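PDB 6ZYV: CIR protein from Plasmodium chabaudi chabaudi, which is of unknown function but belongs to the variant-antigen PIR family of malaria parasites, whose members are associated with infected red blood cells. Local coordinates for residues A[169-174]-A[220-225]; A[93-98]-A[111-116]; A[190-195]-A[210-215]. The protein carries 5 engineered substitutions. All coordinates share one frame; numbering follows the deposited sequence.

How the contacts relate
Three small apolar contacts join helices of this ectodomain, which has helices and loops but no strands. Contact 2 comes first along the chain, joining helix 81-101 to the short helix 110-118. Contact 1 brings the end of helix 154-174 against helix 213-226, and contact 3, within the intervening span, sets helix 181-198 against the start of the same helix. Their centres are about 17 Å apart. Contact 2 lies across the chain's centre from contact 1, about 29 Å away between centres. Contacts 2 and 3, with centres about 22 Å apart, touch directly, Leu93 CD2 lying 3.9 Å from Ile214 CD1. Helix 213-226 thus meets two long helices and, through Ile214, also helix 81-101.

Contact 1 (A[169-174]-A[220-225]); sequences NELDKN and DNLIKK
Leu171 reaches from the last turn of helix 154-174 to the side of helix 213-226, and one of its methyls does all the touching. CD2 of Leu171 lies 3.7 Å from Lys225 CB, and the same methyl is 4.0 Å from Leu222 CD2. Both leucines extend their side chains away from their own backbone nitrogens; with chi1 at 175°, Leu171 sends its branch outward across the gap, whereas Leu222 leaves its helix obliquely and only its end approaches. The two leucine chains pass each other in opposing senses, while Leu171 meets the lysine stem nearly perpendicularly. Lys225 contributes just the root of its chain: CB, pointing toward the leucine, makes the contact, while the bend at chi2 (-62°) leads the rest of the chain away. Away from this contact, Lys173 NZ bridges to the syn lone pair of Glu170 OE2 at 3.1 Å, one turn back on the same helix. Tyr178, in the following loop, also packs on Leu171. The whole is a sparse leucine contact between two helices running in roughly the same direction, beside the Cys181-Cys226 disulfide, within the disulfide-bonded helical fold of the PIR ectodomain.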
# COMPACT_ATOMS: atom_id res chain seq x y z
N ASN A 169 -8.57 10.60 -3.08
CA ASN A 169 -9.08 11.35 -1.92
C ASN A 169 -9.87 12.56 -2.41
O ASN A 169 -10.91 12.87 -1.84
CB ASN A 169 -7.93 11.81 -1.01
CG ASN A 169 -8.37 12.66 0.17
OD1 ASN A 169 -7.88 13.79 0.39
ND2 ASN A 169 -9.33 12.16 0.96
N GLU A 170 -9.39 13.24 -3.46
CA GLU A 170 -10.09 14.37 -4.03
C GLU A 170 -11.43 13.94 -4.61
O GLU A 170 -12.45 14.58 -4.37
CB GLU A 170 -9.23 15.06 -5.10
CG GLU A 170 -8.11 15.91 -4.53
CD GLU A 170 -8.62 16.94 -3.54
OE1 GLU A 170 -9.46 17.77 -3.93
OE2 GLU A 170 -8.20 16.86 -2.35
N LEU A 171 -11.44 12.83 -5.34
CA LEU A 171 -12.67 12.29 -5.91
C LEU A 171 -13.66 11.90 -4.80
O LEU A 171 -14.86 12.08 -4.96
CB LEU A 171 -12.30 11.06 -6.75
CG LEU A 171 -13.45 10.28 -7.34
CD1 LEU A 171 -14.04 11.02 -8.51
CD2 LEU A 171 -13.00 8.91 -7.74
N ASP A 172 -13.15 11.39 -3.69
CA ASP A 172 -13.92 10.95 -2.54
C ASP A 172 -14.63 12.12 -1.86
O ASP A 172 -15.74 11.94 -1.35
CB ASP A 172 -13.01 10.23 -1.54
CG ASP A 172 -13.72 9.42 -0.48
OD1 ASP A 172 -14.95 9.20 -0.63
OD2 ASP A 172 -13.06 8.99 0.50
N LYS A 173 -14.02 13.32 -1.86
CA LYS A 173 -14.64 14.48 -1.23
C LYS A 173 -15.47 15.32 -2.21
O LYS A 173 -16.55 15.77 -1.85
CB LYS A 173 -13.60 15.32 -0.47
CG LYS A 173 -12.69 16.19 -1.33
CD LYS A 173 -11.53 16.75 -0.51
CE LYS A 173 -11.13 18.13 -0.97
NZ LYS A 173 -9.87 18.58 -0.31
N ASN A 174 -15.00 15.50 -3.45
CA ASN A 174 -15.74 16.28 -4.45
C ASN A 174 -16.93 15.51 -5.04
O ASN A 174 -17.89 16.13 -5.52
CB ASN A 174 -14.81 16.80 -5.55
CG ASN A 174 -13.92 17.94 -5.10
OD1 ASN A 174 -12.83 17.73 -4.55
ND2 ASN A 174 -14.37 19.17 -5.33
N ASP A 220 -6.26 3.82 -14.40
CA ASP A 220 -7.36 3.48 -15.29
C ASP A 220 -8.70 3.57 -14.56
O ASP A 220 -9.65 4.15 -15.08
CB ASP A 220 -7.19 2.06 -15.88
CG ASP A 220 -6.22 1.94 -17.04
OD1 ASP A 220 -5.79 3.00 -17.59
OD2 ASP A 220 -5.87 0.78 -17.40
N ASN A 221 -8.75 3.05 -13.32
CA ASN A 221 -9.99 3.11 -12.56
C ASN A 221 -10.31 4.55 -12.18
O ASN A 221 -11.47 4.96 -12.27
CB ASN A 221 -9.95 2.20 -11.33
CG ASN A 221 -11.23 2.35 -10.50
OD1 ASN A 221 -12.28 1.77 -10.84
ND2 ASN A 221 -11.19 3.19 -9.45
N LEU A 222 -9.29 5.33 -11.78
CA LEU A 222 -9.51 6.71 -11.38
C LEU A 222 -10.17 7.57 -12.52
O LEU A 222 -11.19 8.24 -12.28
CB LEU A 222 -8.17 7.32 -10.91
CG LEU A 222 -8.15 8.72 -10.26
CD1 LEU A 222 -8.01 9.83 -11.31
CD2 LEU A 222 -9.31 8.95 -9.29
N ILE A 223 -9.63 7.49 -13.74
CA ILE A 223 -10.14 8.29 -14.83
C ILE A 223 -11.52 7.80 -15.29
O ILE A 223 -12.35 8.62 -15.69
CB ILE A 223 -9.11 8.46 -15.98
CG1 ILE A 223 -8.83 7.14 -16.73
CG2 ILE A 223 -7.83 9.09 -15.42
CD1 ILE A 223 -7.69 7.25 -17.85
N LYS A 224 -11.81 6.49 -15.17
CA LYS A 224 -13.13 5.96 -15.46
C LYS A 224 -14.14 6.56 -14.45
O LYS A 224 -15.26 6.87 -14.83
CB LYS A 224 -13.15 4.43 -15.34
CG LYS A 224 -12.54 3.70 -16.54
CD LYS A 224 -12.45 2.20 -16.26
CE LYS A 224 -11.94 1.41 -17.44
NZ LYS A 224 -12.05 -0.07 -17.21
N LYS A 225 -13.75 6.70 -13.15
CA LYS A 225 -14.62 7.25 -12.11
C LYS A 225 -14.83 8.75 -12.30
O LYS A 225 -15.94 9.22 -12.15
CB LYS A 225 -14.12 6.92 -10.68
CG LYS A 225 -14.18 5.43 -10.32
CD LYS A 225 -15.61 4.87 -10.34
CE LYS A 225 -15.67 3.36 -10.15
NZ LYS A 225 -17.06 2.88 -9.88

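Contact 2 (A[93-98]-A[111-116]); sequences LWLSYI and KNFYTN
Leu95 opens its fork toward two aromatic rings, Phe113 and Tyr114, in a helix-loop-helix unit where helix 81-101 is followed after a short linker by helix 110-118. The tight part is this one leucine between two adjacent rings. CD1 of Leu95 comes to Phe113 CE1 at 4.0 Å, and its CD2 comes equally close to Tyr114 CD2, each methyl serving its own ring from an oblique direction. The leucine chain is extended, CG opposite the backbone N at chi1 -175°, which, with chi2 at 56°, aims one methyl at each ring. It lies nearly square to the tyrosine side chain and at a slant to the phenylalanine. Ile59 of helix 55-71 packs against both Leu95 and Phe113, while Val140 and Ile144 of helix 134-149 touch Tyr114, so further helices pack on this part, and all three touching residues are buried. The other side of 111-116 is different in kind: Lys111, Asn112, Thr115 and Asn116 are exposed to solvent and take no part in the contact with 93-98. There Thr115 OG1 makes a weak bond to Lys111 O, 3.4 Å long. At the buried end, Tyr114 OH is hydrogen-bonded to the hydroxyl of Tyr124.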
# COMPACT_ATOMS: atom_id res chain seq x y z
N LEU A 93 3.94 -3.19 0.01
CA LEU A 93 4.49 -1.96 -0.57
C LEU A 93 4.53 -0.90 0.53
O LEU A 93 5.53 -0.22 0.68
CB LEU A 93 3.61 -1.48 -1.76
CG LEU A 93 4.03 -0.15 -2.39
CD1 LEU A 93 5.46 -0.26 -2.97
CD2 LEU A 93 2.99 0.31 -3.46
N TRP A 94 3.45 -0.79 1.34
CA TRP A 94 3.39 0.15 2.45
C TRP A 94 4.47 -0.22 3.48
O TRP A 94 5.17 0.66 3.98
CB TRP A 94 2.00 0.15 3.11
CG TRP A 94 1.93 0.97 4.37
CD1 TRP A 94 1.82 2.33 4.47
CD2 TRP A 94 2.04 0.47 5.73
NE1 TRP A 94 1.79 2.70 5.80
CE2 TRP A 94 1.92 1.58 6.59
CE3 TRP A 94 2.16 -0.81 6.30
CZ2 TRP A 94 1.95 1.43 8.00
CZ3 TRP A 94 2.22 -0.94 7.68
CH2 TRP A 94 2.12 0.18 8.52
N LEU A 95 4.61 -1.52 3.78
CA LEU A 95 5.59 -2.01 4.73
C LEU A 95 7.01 -1.66 4.28
O LEU A 95 7.82 -1.23 5.10
CB LEU A 95 5.40 -3.51 4.96
CG LEU A 95 6.30 -4.14 6.03
CD1 LEU A 95 6.12 -3.44 7.38
CD2 LEU A 95 6.05 -5.65 6.14
N SER A 96 7.30 -1.77 2.96
CA SER A 96 8.60 -1.41 2.39
C SER A 96 8.88 0.06 2.58
O SER A 96 9.99 0.44 2.92
CB SER A 96 8.65 -1.75 0.90
OG SER A 96 8.38 -3.13 0.76
N TYR A 97 7.86 0.90 2.36
CA TYR A 97 7.95 2.34 2.55
C TYR A 97 8.30 2.64 4.03
O TYR A 97 9.20 3.43 4.28
CB TYR A 97 6.65 3.04 2.08
CG TYR A 97 6.32 4.30 2.83
CD1 TYR A 97 6.99 5.48 2.58
CD2 TYR A 97 5.37 4.29 3.85
CE1 TYR A 97 6.72 6.64 3.30
CE2 TYR A 97 5.12 5.42 4.61
CZ TYR A 97 5.78 6.60 4.33
OH TYR A 97 5.52 7.75 5.06
N ILE A 98 7.59 2.02 4.99
CA ILE A 98 7.83 2.23 6.42
C ILE A 98 9.24 1.82 6.82
O ILE A 98 9.94 2.59 7.48
CB ILE A 98 6.77 1.45 7.26
CG1 ILE A 98 5.37 2.04 7.04
CG2 ILE A 98 7.14 1.41 8.78
CD1 ILE A 98 5.22 3.46 7.47
N LYS A 111 12.34 -9.09 4.69
CA LYS A 111 12.10 -10.52 4.90
C LYS A 111 12.27 -10.89 6.38
O LYS A 111 11.41 -11.53 6.96
CB LYS A 111 13.00 -11.37 4.00
CG LYS A 111 12.64 -12.87 4.01
CD LYS A 111 13.18 -13.61 2.76
CE LYS A 111 12.69 -15.05 2.73
NZ LYS A 111 13.27 -15.83 1.60
N ASN A 112 13.34 -10.38 6.99
CA ASN A 112 13.65 -10.58 8.40
C ASN A 112 12.56 -9.97 9.32
O ASN A 112 12.11 -10.63 10.24
CB ASN A 112 15.04 -10.02 8.72
CG ASN A 112 15.44 -10.19 10.16
OD1 ASN A 112 15.34 -9.25 10.96
ND2 ASN A 112 15.87 -11.40 10.52
N PHE A 113 12.14 -8.73 9.05
CA PHE A 113 11.08 -8.06 9.80
C PHE A 113 9.77 -8.86 9.71
O PHE A 113 9.08 -8.99 10.71
CB PHE A 113 10.86 -6.61 9.30
CG PHE A 113 9.86 -5.83 10.12
CD1 PHE A 113 8.51 -5.89 9.85
CD2 PHE A 113 10.28 -5.05 11.19
CE1 PHE A 113 7.59 -5.23 10.65
CE2 PHE A 113 9.37 -4.37 11.97
CZ PHE A 113 8.03 -4.48 11.72
N TYR A 114 9.40 -9.37 8.53
CA TYR A 114 8.16 -10.13 8.37
C TYR A 114 8.16 -11.39 9.24
O TYR A 114 7.20 -11.63 9.97
CB TYR A 114 7.93 -10.53 6.89
CG TYR A 114 6.46 -10.70 6.54
CD1 TYR A 114 5.80 -11.90 6.79
CD2 TYR A 114 5.74 -9.67 5.97
CE1 TYR A 114 4.46 -12.06 6.47
CE2 TYR A 114 4.40 -9.83 5.64
CZ TYR A 114 3.75 -11.01 5.91
OH TYR A 114 2.42 -11.13 5.57
N THR A 115 9.23 -12.18 9.17
CA THR A 115 9.33 -13.41 9.94
C THR A 115 9.44 -13.14 11.45
O THR A 115 8.80 -13.83 12.24
CB THR A 115 10.56 -14.22 9.46
OG1 THR A 115 10.43 -14.63 8.09
CG2 THR A 115 10.90 -15.40 10.34
N ASN A 116 10.24 -12.16 11.85
CA ASN A 116 10.47 -11.89 13.27
C ASN A 116 9.47 -10.96 13.95
O ASN A 116 9.49 -10.91 15.18
CB ASN A 116 11.87 -11.36 13.51
CG ASN A 116 12.95 -12.35 13.17
OD1 ASN A 116 13.96 -12.01 12.55
ND2 ASN A 116 12.77 -13.60 13.58

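Contact 3 (A[190-195]-A[210-215]); sequences DEYQKF and QILPIL
The contact belongs to an antiparallel pair of helices, 181-198 and 213-226, connected through the short helix 206-211, with Pro213 where the second long helix sets off. The disulfide Cys181-Cys226 ties the far ends of the two long helices, and contact 3 packs them nearer the turn. Tyr192 carries one side of it and a pair of leucines, Leu212 and Leu215, the other. Leu215 CD1 lies 3.7 Å from Tyr192 CE1 and 4.0 Å from Tyr192 CD1, so a single methyl meets two neighbouring ring carbons obliquely. Further out, Leu212 CD1 sits 3.3 Å from Tyr192 OH, a close methyl-to-oxygen contact, not a hydrogen bond, and 4.2 Å from Tyr192 CZ.

The torsions explain the division of labour. Tyr192 holds its ring opposite the backbone N, chi1 177°, and so projects it straight across to the returning chain. Leu212 has the same extended chi1 but starts obliquely, so that only its end reaches the hydroxyl, at about a right angle to the tyrosine chain. Leu215 instead turns CG beside its own nitrogen, chi1 -56°, and brings its methyl to the ring carbons. Phe157 and Ile160 of helix 154-174 cover Leu215 as well, while Leu237 and Pro238 of a later loop lie on Tyr192.

The hydroxyl is not left to the leucine alone, since Tyr192 OH hydrogen-bonds with Tyr208 OH on helix 206-211. The chemistry of Tyr192 is therefore split: a polar bond satisfies the oxygen, while the ring carbons and leucine methyls pack by van der Waals contact. This is consistent with apolar packing holding the chains together here, while the bond to Tyr208 fixes where the hydroxyl points.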
# COMPACT_ATOMS: atom_id res chain seq x y z
N ASP A 190 2.70 13.25 -16.09
CA ASP A 190 3.99 13.92 -16.28
C ASP A 190 4.96 13.53 -15.15
O ASP A 190 6.13 13.30 -15.41
CB ASP A 190 3.81 15.45 -16.30
CG ASP A 190 3.14 16.00 -17.55
OD1 ASP A 190 2.96 15.23 -18.52
OD2 ASP A 190 2.79 17.20 -17.57
N GLU A 191 4.47 13.45 -13.92
CA GLU A 191 5.25 13.07 -12.75
C GLU A 191 5.74 11.61 -12.89
O GLU A 191 6.88 11.30 -12.57
CB GLU A 191 4.41 13.23 -11.48
CG GLU A 191 5.20 12.99 -10.20
CD GLU A 191 4.37 12.91 -8.92
OE1 GLU A 191 3.13 13.02 -9.00
OE2 GLU A 191 4.97 12.71 -7.83
N TYR A 192 4.87 10.74 -13.40
CA TYR A 192 5.21 9.34 -13.62
C TYR A 192 6.23 9.20 -14.79
O TYR A 192 7.20 8.43 -14.67
CB TYR A 192 3.94 8.54 -13.88
CG TYR A 192 4.24 7.10 -14.20
CD1 TYR A 192 4.85 6.27 -13.26
CD2 TYR A 192 3.96 6.57 -15.45
CE1 TYR A 192 5.15 4.96 -13.56
CE2 TYR A 192 4.23 5.25 -15.75
CZ TYR A 192 4.82 4.44 -14.80
OH TYR A 192 5.17 3.15 -15.13
N GLN A 193 6.06 9.98 -15.88
CA GLN A 193 7.00 9.97 -17.00
C GLN A 193 8.39 10.41 -16.52
O GLN A 193 9.38 9.79 -16.88
CB GLN A 193 6.53 10.90 -18.13
CG GLN A 193 7.45 10.93 -19.36
CD GLN A 193 7.49 9.60 -20.06
OE1 GLN A 193 6.57 9.25 -20.81
NE2 GLN A 193 8.54 8.82 -19.84
N LYS A 194 8.45 11.41 -15.63
CA LYS A 194 9.69 11.89 -15.04
C LYS A 194 10.30 10.81 -14.14
O LYS A 194 11.52 10.65 -14.14
CB LYS A 194 9.46 13.19 -14.26
CG LYS A 194 10.75 13.81 -13.74
CD LYS A 194 10.58 15.27 -13.31
CE LYS A 194 11.85 15.86 -12.74
NZ LYS A 194 12.11 15.36 -11.37
N PHE A 195 9.48 10.04 -13.42
CA PHE A 195 9.96 8.94 -12.59
C PHE A 195 10.67 7.86 -13.48
O PHE A 195 11.72 7.36 -13.10
CB PHE A 195 8.80 8.35 -11.77
CG PHE A 195 9.02 6.95 -11.25
CD1 PHE A 195 9.80 6.72 -10.12
CD2 PHE A 195 8.49 5.86 -11.91
CE1 PHE A 195 10.05 5.44 -9.69
CE2 PHE A 195 8.74 4.57 -11.48
CZ PHE A 195 9.51 4.36 -10.37
N GLN A 210 5.56 -6.52 -12.58
CA GLN A 210 4.74 -7.03 -11.49
C GLN A 210 4.33 -5.97 -10.49
O GLN A 210 3.38 -6.21 -9.74
CB GLN A 210 5.39 -8.21 -10.79
CG GLN A 210 5.46 -9.47 -11.62
CD GLN A 210 5.42 -10.71 -10.76
OE1 GLN A 210 6.38 -11.49 -10.73
NE2 GLN A 210 4.32 -10.93 -10.03
N ILE A 211 5.03 -4.82 -10.43
CA ILE A 211 4.57 -3.73 -9.52
C ILE A 211 3.76 -2.67 -10.30
O ILE A 211 2.87 -2.06 -9.73
CB ILE A 211 5.70 -3.10 -8.67
CG1 ILE A 211 6.74 -2.39 -9.55
CG2 ILE A 211 6.35 -4.20 -7.86
CD1 ILE A 211 7.77 -1.59 -8.78
N LEU A 212 4.04 -2.50 -11.60
CA LEU A 212 3.31 -1.60 -12.48
C LEU A 212 1.75 -1.71 -12.38
O LEU A 212 1.13 -0.66 -12.31
CB LEU A 212 3.79 -1.79 -13.93
CG LEU A 212 3.12 -0.94 -15.00
CD1 LEU A 212 3.20 0.54 -14.67
CD2 LEU A 212 3.76 -1.21 -16.37
N PRO A 213 1.10 -2.91 -12.30
CA PRO A 213 -0.38 -2.94 -12.18
C PRO A 213 -1.01 -2.10 -11.07
O PRO A 213 -2.14 -1.68 -11.21
CB PRO A 213 -0.69 -4.43 -11.99
CG PRO A 213 0.42 -5.10 -12.72
CD PRO A 213 1.64 -4.28 -12.39
N ILE A 214 -0.28 -1.81 -9.99
CA ILE A 214 -0.77 -0.93 -8.92
C ILE A 214 -1.14 0.46 -9.51
O ILE A 214 -2.22 1.01 -9.24
CB ILE A 214 0.35 -0.79 -7.85
CG1 ILE A 214 0.61 -2.10 -7.08
CG2 ILE A 214 0.07 0.38 -6.90
CD1 ILE A 214 1.98 -2.13 -6.36
N LEU A 215 -0.24 1.01 -10.35
CA LEU A 215 -0.46 2.31 -10.96
C LEU A 215 -1.30 2.21 -12.22
O LEU A 215 -2.14 3.09 -12.41
CB LEU A 215 0.88 2.97 -11.31
CG LEU A 215 1.88 3.14 -10.17
CD1 LEU A 215 3.17 3.79 -10.68
CD2 LEU A 215 1.28 3.95 -9.03